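Local coordinates for protein formate dehydrogenase (Staphylococcus aureus, PDB 6TTB) that probably catalyses the NAD-dependent oxidation of formate to carbon dioxide, and binds NAD in the cleft between two parallel-sheet domains, at residues 189-194 / 240-245; 269-274 / 295-300; 89-94 / 115-120. All blocks are in the same frame, centred on the assembly; numbering follows the deposited sequence.

Contact 1. Residues 189-194 / 240-245. With NAD (nicotinamide-adenine-dinucleotide), chain C.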
loop_
_atom_site.group_PDB
_atom_site.type_symbol
_atom_site.label_atom_id
_atom_site.label_comp_id
_atom_site.label_asym_id
_atom_site.label_seq_id
_atom_site.Cartn_x
_atom_site.Cartn_y
_atom_site.Cartn_z
ATOM N N LYS A 189 -14.801 -2.645 2.978
ATOM C CA LYS A 189 -14.284 -3.620 3.914
ATOM C C LYS A 189 -14.449 -3.087 5.330
ATOM O O LYS A 189 -14.527 -1.852 5.546
ATOM C CB LYS A 189 -12.806 -3.889 3.649
ATOM C CG LYS A 189 -12.453 -4.335 2.229
ATOM C CD LYS A 189 -12.351 -5.821 2.094
ATOM C CE LYS A 189 -12.550 -6.288 0.669
ATOM N NZ LYS A 189 -13.443 -5.345 -0.024
ATOM N N THR A 190 -14.443 -4.010 6.320
ATOM C CA THR A 190 -14.517 -3.556 7.706
ATOM C C THR A 190 -13.160 -3.661 8.332
ATOM O O THR A 190 -12.584 -4.741 8.349
ATOM C CB THR A 190 -15.524 -4.370 8.530
ATOM O OG1 THR A 190 -16.805 -4.347 7.854
ATOM C CG2 THR A 190 -15.637 -3.937 9.980
ATOM N N ILE A 191 -12.659 -2.537 8.845
ATOM C CA ILE A 191 -11.320 -2.520 9.419
ATOM C C ILE A 191 -11.385 -2.346 10.927
ATOM O O ILE A 191 -11.977 -1.388 11.426
ATOM C CB ILE A 191 -10.379 -1.457 8.778
ATOM C CG1 ILE A 191 -10.324 -1.526 7.247
ATOM C CG2 ILE A 191 -9.005 -1.623 9.340
ATOM C CD1 ILE A 191 -10.399 -2.937 6.709
ATOM N N GLY A 192 -10.646 -3.210 11.639
ATOM C CA GLY A 192 -10.590 -3.165 13.084
ATOM C C GLY A 192 -9.288 -2.541 13.520
ATOM O O GLY A 192 -8.219 -2.942 13.036
ATOM N N ILE A 193 -9.397 -1.472 14.330
ATOM C CA ILE A 193 -8.222 -0.779 14.844
ATOM C C ILE A 193 -8.041 -1.210 16.284
ATOM O O ILE A 193 -8.817 -0.820 17.139
ATOM C CB ILE A 193 -8.331 0.786 14.681
ATOM C CG1 ILE A 193 -8.326 1.245 13.208
ATOM C CG2 ILE A 193 -7.276 1.524 15.479
ATOM C CD1 ILE A 193 -9.599 1.956 12.827
ATOM N N PHE A 194 -7.036 -2.056 16.522
ATOM C CA PHE A 194 -6.708 -2.471 17.862
ATOM C C PHE A 194 -5.823 -1.421 18.508
ATOM O O PHE A 194 -4.643 -1.361 18.234
ATOM C CB PHE A 194 -5.950 -3.765 17.801
ATOM C CG PHE A 194 -5.567 -4.303 19.146
ATOM C CD1 PHE A 194 -6.540 -4.818 20.018
ATOM C CD2 PHE A 194 -4.230 -4.336 19.536
ATOM C CE1 PHE A 194 -6.173 -5.319 21.259
ATOM C CE2 PHE A 194 -3.848 -4.906 20.739
ATOM C CZ PHE A 194 -4.820 -5.341 21.624
ATOM N N SER A 240 -13.551 -8.362 11.835
ATOM C CA SER A 240 -12.741 -7.461 11.002
ATOM C C SER A 240 -12.294 -8.151 9.730
ATOM O O SER A 240 -11.871 -9.308 9.784
ATOM C CB SER A 240 -11.551 -6.879 11.735
ATOM O OG SER A 240 -11.968 -6.146 12.903
ATOM N N ASP A 241 -12.414 -7.421 8.587
ATOM C CA ASP A 241 -11.839 -7.876 7.335
ATOM C C ASP A 241 -10.334 -7.830 7.427
ATOM O O ASP A 241 -9.655 -8.771 7.046
ATOM C CB ASP A 241 -12.367 -7.092 6.144
ATOM C CG ASP A 241 -13.822 -7.441 5.861
ATOM O OD1 ASP A 241 -14.078 -8.600 5.558
ATOM O OD2 ASP A 241 -14.709 -6.550 6.055
ATOM N N ALA A 242 -9.794 -6.760 7.997
ATOM C CA ALA A 242 -8.393 -6.816 8.400
ATOM C C ALA A 242 -8.213 -5.974 9.622
ATOM O O ALA A 242 -9.068 -5.150 9.910
ATOM C CB ALA A 242 -7.505 -6.320 7.321
ATOM N N ILE A 243 -7.079 -6.149 10.300
ATOM C CA ILE A 243 -6.838 -5.500 11.570
ATOM C C ILE A 243 -5.480 -4.830 11.540
ATOM O O ILE A 243 -4.469 -5.410 11.088
ATOM C CB ILE A 243 -6.879 -6.547 12.697
ATOM C CG1 ILE A 243 -8.303 -7.055 12.956
ATOM C CG2 ILE A 243 -6.270 -5.999 13.966
ATOM C CD1 ILE A 243 -8.390 -8.359 13.745
ATOM N N THR A 244 -5.427 -3.629 12.089
ATOM C CA THR A 244 -4.167 -2.946 12.239
ATOM C C THR A 244 -3.982 -2.660 13.712
ATOM O O THR A 244 -4.948 -2.277 14.395
ATOM C CB THR A 244 -4.092 -1.714 11.304
ATOM O OG1 THR A 244 -2.859 -1.027 11.445
ATOM C CG2 THR A 244 -5.177 -0.692 11.496
ATOM N N ILE A 245 -2.733 -2.799 14.170
ATOM C CA ILE A 245 -2.366 -2.771 15.588
ATOM C C ILE A 245 -1.741 -1.436 15.910
ATOM O O ILE A 245 -0.751 -1.041 15.275
ATOM C CB ILE A 245 -1.336 -3.867 15.861
ATOM C CG1 ILE A 245 -1.767 -5.211 15.262
ATOM C CG2 ILE A 245 -0.946 -3.920 17.309
ATOM C CD1 ILE A 245 -2.429 -6.178 16.161
HETATM P PA NAD C . -1.008 5.670 22.233
HETATM O O1A NAD C . -0.690 5.571 23.687
HETATM O O2A NAD C . -1.596 6.931 21.630
HETATM O O5B NAD C . -1.846 4.379 21.757
HETATM C C5B NAD C . -1.959 3.203 22.584
HETATM C C4B NAD C . -3.405 3.052 22.985
HETATM O O4B NAD C . -3.683 1.641 23.063
HETATM C C3B NAD C . -3.786 3.672 24.351
HETATM O O3B NAD C . -4.582 4.856 24.298
HETATM C C2B NAD C . -4.500 2.553 25.119
HETATM O O2B NAD C . -5.780 2.926 25.586
HETATM C C1B NAD C . -4.535 1.366 24.145
HETATM N N9A NAD C . -4.163 0.096 24.777
HETATM C C8A NAD C . -3.565 -0.067 26.021
HETATM N N7A NAD C . -3.498 -1.320 26.407
HETATM C C5A NAD C . -4.175 -2.030 25.417
HETATM C C6A NAD C . -4.511 -3.406 25.262
HETATM N N6A NAD C . -4.271 -4.342 26.163
HETATM N N1A NAD C . -5.265 -3.746 24.187
HETATM C C2A NAD C . -5.561 -2.794 23.287
HETATM N N3A NAD C . -5.267 -1.491 23.302
HETATM C C4A NAD C . -4.577 -1.160 24.399
HETATM O O3 NAD C . 0.307 5.367 21.457
HETATM P PN NAD C . 0.475 5.642 19.929
HETATM O O1N NAD C . 1.221 6.946 19.821
HETATM O O2N NAD C . -0.855 5.505 19.247
HETATM O O5D NAD C . 1.436 4.402 19.525
HETATM C C5D NAD C . 0.835 3.170 19.020
HETATM C C4D NAD C . 1.896 2.126 19.042
HETATM O O4D NAD C . 2.674 2.259 17.827
HETATM C C3D NAD C . 2.865 2.287 20.237
HETATM O O3D NAD C . 2.743 1.239 21.187
HETATM C C2D NAD C . 4.253 2.398 19.600
HETATM O O2D NAD C . 5.247 1.528 20.125
HETATM C C1D NAD C . 4.043 2.098 18.127
HETATM N N1N NAD C . 4.837 3.043 17.326
HETATM C C2N NAD C . 5.767 2.539 16.364
HETATM C C3N NAD C . 6.539 3.426 15.581
HETATM C C7N NAD C . 7.304 2.914 14.359
HETATM O O7N NAD C . 8.296 3.536 13.981
HETATM N N7N NAD C . 6.858 1.817 13.717
HETATM C C4N NAD C . 6.536 4.822 15.950
HETATM C C5N NAD C . 5.635 5.295 16.928
HETATM C C6N NAD C . 4.816 4.384 17.624
#
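The ring of Phe194 meets Ile245 at its edge, near the ring plane, where Ile245 CG2 lies 4.0 Å from Phe194 CD2. Over one face of the same ring sits C2A of the NAD adenine, displaced toward the rim, and the ring of Phe233 also meets Phe194 at an inclined angle. With CG anti to the backbone N (chi1 -179°), the phenyl group is carried forward past the strand end to the adenine. The other flat group is the carboxylate of Asp241 at the far end. Its OD2 accepts Thr190 N at 2.6 Å through the anti lone pair, while Asp241 N returns a bond to Thr190 O, a paired grip that ties the residues before strand 242-245 to the start of strand 190-194. Between these ends the ladder is regular: Gly192 N gives to Ala242 O at 3.0 Å, Gly192 O takes Thr244 N, and Phe194 N gives to Thr244 O. Ser240 OG rests against Gly192, 3.3 Å from Gly192 CA, and is itself hydrogen-bonded to Leu236 O. On the face carrying Ile191, Ile193 CG1 and Thr244 CG2 lie side by side at 4.1 Å. This parallel pairing of the first and fourth strands forms the middle of the Rossmann-type sheet; strand 190-194 runs into the probable GxGxxG turn (Gly195, Gly197, Gly200), within which Arg198 N and Ile199 N are hydrogen-bonded to NAD.

Contact 2. Residues 269-274 / 295-300. With NAD (nicotinamide-adenine-dinucleotide), chain C.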
loop_
_atom_site.group_PDB
_atom_site.type_symbol
_atom_site.label_atom_id
_atom_site.label_comp_id
_atom_site.label_asym_id
_atom_site.label_seq_id
_atom_site.Cartn_x
_atom_site.Cartn_y
_atom_site.Cartn_z
ATOM N N SER A 269 -8.445 -13.155 6.275
ATOM C CA SER A 269 -8.351 -11.748 6.660
ATOM C C SER A 269 -6.910 -11.286 6.519
ATOM O O SER A 269 -6.046 -12.057 6.068
ATOM C CB SER A 269 -8.889 -11.523 8.023
ATOM O OG SER A 269 -8.447 -12.535 8.875
ATOM N N TYR A 270 -6.648 -10.023 6.892
ATOM C CA TYR A 270 -5.287 -9.491 6.810
ATOM C C TYR A 270 -4.927 -8.831 8.139
ATOM O O TYR A 270 -5.795 -8.305 8.823
ATOM C CB TYR A 270 -5.166 -8.415 5.715
ATOM C CG TYR A 270 -5.585 -8.836 4.344
ATOM C CD1 TYR A 270 -6.935 -8.954 3.984
ATOM C CD2 TYR A 270 -4.629 -9.076 3.374
ATOM C CE1 TYR A 270 -7.316 -9.316 2.701
ATOM C CE2 TYR A 270 -4.997 -9.427 2.082
ATOM C CZ TYR A 270 -6.343 -9.563 1.747
ATOM O OH TYR A 270 -6.647 -9.942 0.463
ATOM N N LEU A 271 -3.608 -8.706 8.385
ATOM C CA LEU A 271 -3.118 -8.221 9.650
ATOM C C LEU A 271 -1.990 -7.279 9.374
ATOM O O LEU A 271 -1.049 -7.654 8.652
ATOM C CB LEU A 271 -2.588 -9.408 10.501
ATOM C CG LEU A 271 -2.173 -9.076 11.949
ATOM C CD1 LEU A 271 -3.281 -8.374 12.730
ATOM C CD2 LEU A 271 -1.744 -10.275 12.656
ATOM N N VAL A 272 -2.045 -6.112 10.055
ATOM C CA VAL A 272 -1.019 -5.114 9.879
ATOM C C VAL A 272 -0.592 -4.678 11.247
ATOM O O VAL A 272 -1.412 -4.370 12.096
ATOM C CB VAL A 272 -1.464 -3.918 9.029
ATOM C CG1 VAL A 272 -0.571 -2.703 9.228
ATOM C CG2 VAL A 272 -1.438 -4.284 7.593
ATOM N N ASN A 273 0.713 -4.700 11.438
ATOM C CA ASN A 273 1.269 -4.424 12.719
ATOM C C ASN A 273 2.529 -3.601 12.515
ATOM O O ASN A 273 3.568 -4.135 12.155
ATOM C CB ASN A 273 1.533 -5.687 13.482
ATOM C CG ASN A 273 2.356 -5.418 14.717
ATOM O OD1 ASN A 273 2.368 -4.273 15.218
ATOM N ND2 ASN A 273 3.031 -6.471 15.239
ATOM N N THR A 274 2.378 -2.303 12.730
ATOM C CA THR A 274 3.455 -1.390 12.802
ATOM C C THR A 274 3.590 -0.838 14.245
ATOM O O THR A 274 4.022 0.338 14.437
ATOM C CB THR A 274 3.033 -0.188 11.996
ATOM O OG1 THR A 274 1.712 0.168 12.482
ATOM C CG2 THR A 274 3.075 -0.482 10.519
ATOM N N GLN A 295 -4.897 -14.091 4.854
ATOM C CA GLN A 295 -4.597 -13.803 3.460
ATOM C C GLN A 295 -3.256 -13.090 3.329
ATOM O O GLN A 295 -2.541 -13.331 2.366
ATOM C CB GLN A 295 -5.764 -13.085 2.729
ATOM C CG GLN A 295 -5.810 -13.346 1.220
ATOM C CD GLN A 295 -5.187 -14.690 0.826
ATOM O OE1 GLN A 295 -5.400 -15.740 1.487
ATOM N NE2 GLN A 295 -4.412 -14.679 -0.262
ATOM N N GLY A 296 -2.903 -12.228 4.307
ATOM C CA GLY A 296 -1.635 -11.482 4.248
ATOM C C GLY A 296 -1.265 -10.852 5.575
ATOM O O GLY A 296 -2.169 -10.614 6.392
ATOM N N TYR A 297 0.071 -10.556 5.770
ATOM C CA TYR A 297 0.570 -9.733 6.905
ATOM C C TYR A 297 1.540 -8.678 6.374
ATOM O O TYR A 297 2.422 -8.969 5.530
ATOM C CB TYR A 297 1.246 -10.577 8.013
ATOM C CG TYR A 297 1.912 -9.820 9.176
ATOM C CD1 TYR A 297 3.208 -9.351 9.072
ATOM C CD2 TYR A 297 1.282 -9.630 10.406
ATOM C CE1 TYR A 297 3.874 -8.760 10.129
ATOM C CE2 TYR A 297 1.912 -8.960 11.465
ATOM C CZ TYR A 297 3.232 -8.545 11.337
ATOM O OH TYR A 297 3.894 -7.833 12.337
ATOM N N ALA A 298 1.351 -7.447 6.854
ATOM C CA ALA A 298 2.368 -6.415 6.706
ATOM C C ALA A 298 2.604 -5.710 8.021
ATOM O O ALA A 298 1.920 -5.989 9.025
ATOM C CB ALA A 298 2.032 -5.420 5.631
ATOM N N GLY A 299 3.577 -4.774 7.968
ATOM C CA GLY A 299 4.117 -4.051 9.100
ATOM C C GLY A 299 5.604 -3.894 8.959
ATOM O O GLY A 299 6.168 -4.475 8.069
ATOM N N ASP A 300 6.239 -3.205 9.919
ATOM C CA ASP A 300 7.656 -2.854 9.826
ATOM C C ASP A 300 8.386 -3.093 11.171
ATOM O O ASP A 300 9.498 -2.525 11.379
ATOM C CB ASP A 300 7.863 -1.417 9.322
ATOM C CG ASP A 300 7.613 -0.328 10.381
ATOM O OD1 ASP A 300 6.803 -0.570 11.343
ATOM O OD2 ASP A 300 8.236 0.760 10.271
HETATM P PA NAD C . -1.008 5.670 22.233
HETATM O O1A NAD C . -0.690 5.571 23.687
HETATM O O2A NAD C . -1.596 6.931 21.630
HETATM O O5B NAD C . -1.846 4.379 21.757
HETATM C C5B NAD C . -1.959 3.203 22.584
HETATM C C4B NAD C . -3.405 3.052 22.985
HETATM O O4B NAD C . -3.683 1.641 23.063
HETATM C C3B NAD C . -3.786 3.672 24.351
HETATM O O3B NAD C . -4.582 4.856 24.298
HETATM C C2B NAD C . -4.500 2.553 25.119
HETATM O O2B NAD C . -5.780 2.926 25.586
HETATM C C1B NAD C . -4.535 1.366 24.145
HETATM N N9A NAD C . -4.163 0.096 24.777
HETATM C C8A NAD C . -3.565 -0.067 26.021
HETATM N N7A NAD C . -3.498 -1.320 26.407
HETATM C C5A NAD C . -4.175 -2.030 25.417
HETATM C C6A NAD C . -4.511 -3.406 25.262
HETATM N N6A NAD C . -4.271 -4.342 26.163
HETATM N N1A NAD C . -5.265 -3.746 24.187
HETATM C C2A NAD C . -5.561 -2.794 23.287
HETATM N N3A NAD C . -5.267 -1.491 23.302
HETATM C C4A NAD C . -4.577 -1.160 24.399
HETATM O O3 NAD C . 0.307 5.367 21.457
HETATM P PN NAD C . 0.475 5.642 19.929
HETATM O O1N NAD C . 1.221 6.946 19.821
HETATM O O2N NAD C . -0.855 5.505 19.247
HETATM O O5D NAD C . 1.436 4.402 19.525
HETATM C C5D NAD C . 0.835 3.170 19.020
HETATM C C4D NAD C . 1.896 2.126 19.042
HETATM O O4D NAD C . 2.674 2.259 17.827
HETATM C C3D NAD C . 2.865 2.287 20.237
HETATM O O3D NAD C . 2.743 1.239 21.187
HETATM C C2D NAD C . 4.253 2.398 19.600
HETATM O O2D NAD C . 5.247 1.528 20.125
HETATM C C1D NAD C . 4.043 2.098 18.127
HETATM N N1N NAD C . 4.837 3.043 17.326
HETATM C C2N NAD C . 5.767 2.539 16.364
HETATM C C3N NAD C . 6.539 3.426 15.581
HETATM C C7N NAD C . 7.304 2.914 14.359
HETATM O O7N NAD C . 8.296 3.536 13.981
HETATM N N7N NAD C . 6.858 1.817 13.717
HETATM C C4N NAD C . 6.536 4.822 15.950
HETATM C C5N NAD C . 5.635 5.295 16.928
HETATM C C6N NAD C . 4.816 4.384 17.624
#
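A beta-alpha-beta unit of the NAD-binding Rossmann-type domain brings Leu271 beside Tyr297: strand 269-273, helix 282-291 and the strand through 296-299 run so that the two strands are adjacent and parallel, with axes 4.6 Å apart. Leu271 is held through both its backbone N and its backbone O, N giving to Gly296 O and O accepting Ala298 N at 3.0 Å; Asn273 N then binds Ala298 O. On one face of the sheet Leu271 CD2 lies in the plane of the Tyr297 ring at its edge, and Leu271 CG comes 3.8 Å from Tyr297 CD2. Tyr297 reaches along the strand because CG is anti to its backbone N (chi1 175°), which puts OH near Asn273 ND2 in a weak bond; the stronger partners of that amide are Ala275 N and Arg276 O. Leu285 of helix 282-291 touches both Leu271 and Tyr297. On the opposite face Gln295 CB lies over the Tyr270 ring in a CH-pi contact, 3.9 Å from the ring centroid, while Val272 CG2 meets Ala298 CB at 4.1 Å and both residues pack on helix 144-160. At the strand ends the NAD carboxamide is held: Asp300, whose OD2 accepts Ser326 N, offers OD1 to NAD N7N in a weak bond, and NAD N7N gives a nearly straight bond (171°) to Thr274 O at 3.3 Å.

Contact 3. Residues 89-94 / 115-120. With NAD (nicotinamide-adenine-dinucleotide), chain C.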
loop_
_atom_site.group_PDB
_atom_site.type_symbol
_atom_site.label_atom_id
_atom_site.label_comp_id
_atom_site.label_asym_id
_atom_site.label_seq_id
_atom_site.Cartn_x
_atom_site.Cartn_y
_atom_site.Cartn_z
ATOM N N VAL A 89 25.009 9.090 29.678
ATOM C CA VAL A 89 23.751 9.069 28.954
ATOM C C VAL A 89 23.942 8.205 27.719
ATOM O O VAL A 89 24.909 8.388 26.955
ATOM C CB VAL A 89 23.306 10.487 28.525
ATOM C CG1 VAL A 89 22.106 10.403 27.607
ATOM C CG2 VAL A 89 23.036 11.422 29.707
ATOM N N ILE A 90 23.027 7.258 27.523
ATOM C CA ILE A 90 23.072 6.457 26.320
ATOM C C ILE A 90 21.917 6.896 25.403
ATOM O O ILE A 90 20.844 7.364 25.878
ATOM C CB ILE A 90 22.981 4.974 26.670
ATOM C CG1 ILE A 90 23.096 4.084 25.429
ATOM C CG2 ILE A 90 21.703 4.682 27.485
ATOM C CD1 ILE A 90 24.524 3.936 24.910
ATOM N N ILE A 91 22.158 6.759 24.083
ATOM C CA ILE A 91 21.171 7.180 23.114
ATOM C C ILE A 91 21.102 6.178 21.968
ATOM O O ILE A 91 22.129 5.816 21.400
ATOM C CB ILE A 91 21.482 8.601 22.621
ATOM C CG1 ILE A 91 21.377 9.627 23.772
ATOM C CG2 ILE A 91 20.506 8.940 21.543
ATOM C CD1 ILE A 91 21.838 11.081 23.409
ATOM N N SER A 92 19.889 5.769 21.605
ATOM C CA SER A 92 19.708 4.978 20.385
ATOM C C SER A 92 18.256 5.044 19.913
ATOM O O SER A 92 17.399 5.553 20.633
ATOM C CB SER A 92 20.115 3.542 20.582
ATOM O OG SER A 92 19.163 2.898 21.391
ATOM N N ALA A 93 18.005 4.490 18.706
ATOM C CA ALA A 93 16.683 4.447 18.112
ATOM C C ALA A 93 16.160 3.021 18.142
ATOM O O ALA A 93 16.925 2.059 18.070
ATOM C CB ALA A 93 16.775 4.941 16.714
ATOM N N PRO A 94 14.838 2.826 18.176
ATOM C CA PRO A 94 14.272 1.479 18.226
ATOM C C PRO A 94 14.588 0.680 16.954
ATOM O O PRO A 94 14.648 -0.566 16.973
ATOM C CB PRO A 94 12.742 1.656 18.341
ATOM C CG PRO A 94 12.521 3.196 18.467
ATOM C CD PRO A 94 13.834 3.884 18.136
ATOM N N ILE A 115 18.108 7.737 26.470
ATOM C CA ILE A 115 17.179 8.385 25.553
ATOM C C ILE A 115 16.936 7.437 24.392
ATOM O O ILE A 115 17.904 6.912 23.816
ATOM C CB ILE A 115 17.777 9.700 25.051
ATOM C CG1 ILE A 115 18.303 10.581 26.184
ATOM C CG2 ILE A 115 16.789 10.435 24.171
ATOM C CD1 ILE A 115 18.916 11.799 25.621
ATOM N N THR A 116 15.660 7.248 24.065
ATOM C CA THR A 116 15.251 6.566 22.865
ATOM C C THR A 116 15.072 7.593 21.723
ATOM O O THR A 116 14.046 8.273 21.628
ATOM C CB THR A 116 13.910 5.850 23.102
ATOM O OG1 THR A 116 13.917 4.893 24.188
ATOM C CG2 THR A 116 13.360 5.237 21.847
ATOM N N ALA A 117 16.023 7.633 20.780
ATOM C CA ALA A 117 15.834 8.489 19.622
ATOM C C ALA A 117 14.682 7.963 18.781
ATOM O O ALA A 117 14.891 7.383 17.753
ATOM C CB ALA A 117 17.108 8.627 18.795
ATOM N N GLY A 118 13.486 8.303 19.164
ATOM C CA GLY A 118 12.306 7.843 18.502
ATOM C C GLY A 118 11.255 7.532 19.555
ATOM O O GLY A 118 11.270 8.144 20.648
ATOM N N VAL A 119 10.433 6.517 19.261
ATOM C CA VAL A 119 9.501 5.995 20.220
ATOM C C VAL A 119 9.620 4.458 20.305
ATOM O O VAL A 119 9.496 3.740 19.311
ATOM C CB VAL A 119 8.093 6.492 19.841
ATOM C CG1 VAL A 119 6.998 5.593 20.382
ATOM C CG2 VAL A 119 7.917 7.909 20.368
ATOM N N GLY A 120 9.781 3.950 21.518
ATOM C CA GLY A 120 9.770 2.528 21.751
ATOM C C GLY A 120 11.021 2.117 22.502
ATOM O O GLY A 120 12.124 2.116 21.938
HETATM P PA NAD C . -1.008 5.670 22.233
HETATM O O1A NAD C . -0.690 5.571 23.687
HETATM O O2A NAD C . -1.596 6.931 21.630
HETATM O O5B NAD C . -1.846 4.379 21.757
HETATM C C5B NAD C . -1.959 3.203 22.584
HETATM C C4B NAD C . -3.405 3.052 22.985
HETATM O O4B NAD C . -3.683 1.641 23.063
HETATM C C3B NAD C . -3.786 3.672 24.351
HETATM O O3B NAD C . -4.582 4.856 24.298
HETATM C C2B NAD C . -4.500 2.553 25.119
HETATM O O2B NAD C . -5.780 2.926 25.586
HETATM C C1B NAD C . -4.535 1.366 24.145
HETATM N N9A NAD C . -4.163 0.096 24.777
HETATM C C8A NAD C . -3.565 -0.067 26.021
HETATM N N7A NAD C . -3.498 -1.320 26.407
HETATM C C5A NAD C . -4.175 -2.030 25.417
HETATM C C6A NAD C . -4.511 -3.406 25.262
HETATM N N6A NAD C . -4.271 -4.342 26.163
HETATM N N1A NAD C . -5.265 -3.746 24.187
HETATM C C2A NAD C . -5.561 -2.794 23.287
HETATM N N3A NAD C . -5.267 -1.491 23.302
HETATM C C4A NAD C . -4.577 -1.160 24.399
HETATM O O3 NAD C . 0.307 5.367 21.457
HETATM P PN NAD C . 0.475 5.642 19.929
HETATM O O1N NAD C . 1.221 6.946 19.821
HETATM O O2N NAD C . -0.855 5.505 19.247
HETATM O O5D NAD C . 1.436 4.402 19.525
HETATM C C5D NAD C . 0.835 3.170 19.020
HETATM C C4D NAD C . 1.896 2.126 19.042
HETATM O O4D NAD C . 2.674 2.259 17.827
HETATM C C3D NAD C . 2.865 2.287 20.237
HETATM O O3D NAD C . 2.743 1.239 21.187
HETATM C C2D NAD C . 4.253 2.398 19.600
HETATM O O2D NAD C . 5.247 1.528 20.125
HETATM C C1D NAD C . 4.043 2.098 18.127
HETATM N N1N NAD C . 4.837 3.043 17.326
HETATM C C2N NAD C . 5.767 2.539 16.364
HETATM C C3N NAD C . 6.539 3.426 15.581
HETATM C C7N NAD C . 7.304 2.914 14.359
HETATM O O7N NAD C . 8.296 3.536 13.981
HETATM N N7N NAD C . 6.858 1.817 13.717
HETATM C C4N NAD C . 6.536 4.822 15.950
HETATM C C5N NAD C . 5.635 5.295 16.928
HETATM C C6N NAD C . 4.816 4.384 17.624
#
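Strands 89-92 and 113-116 run parallel, with Ile91 opposite Ile115 at 4.8 Å between their CA atoms and Ser92 opposite Thr116. Ile115 is held through both its backbone groups: its N gives to Ile90 O at 2.8 Å, and its O accepts Ser92 N at 3.2 Å. Ala117 N continues toward Ser92 O, and there the chain turns away from strand 89-92 in an inverse gamma turn centred on Ala117. Ile91 and Ile115 lie alongside each other and point the same way; their CD1 atoms are 3.7 Å apart, and Val89 CG1 joins them at 4.0 Å from Ile115 CD1. Past the strands, the Pro94 ring crosses Thr116 at about a right angle, Pro94 CD being 4.0 Å from Thr116 CG2; Pro94 CG lies against Val119 O, and Pro94 CB and CG both approach Gly120 O. Val119 heads away from this packing, with CG1 anti to the backbone N (chi1 156°) and 3.7 Å from NAD C6N on the nicotinamide. The pair lies inside a five-stranded parallel sheet of order 2-1-3-4-5, flanked by strands 34-38 and 135-138, and Val340, Ile343 and Leu344 of helix 330-348 cover Ile115.

In the fold
Contacts 1 and 2 are consecutive parts of one seven-stranded sheet: strands 242-245 and 269-273 are neighbours, probably hydrogen-bonded from Ile243 O to Val272 N at 2.7 Å, and the contact centres are 10 Å apart. Contact 3 belongs to the other domain's sheet, on the opposite side of the chain's centre, with its centre about 30 Å from that of contact 1 and about 26 Å from that of contact 2. NAD lies along the ends of the strands of contacts 1 and 2, and its nicotinamide ring also touches contact 3. Contact 1 meets the adenine and contact 2 binds the carboxamide, although the nearest atoms of contacts 2 and 3 stay about 8 Å apart.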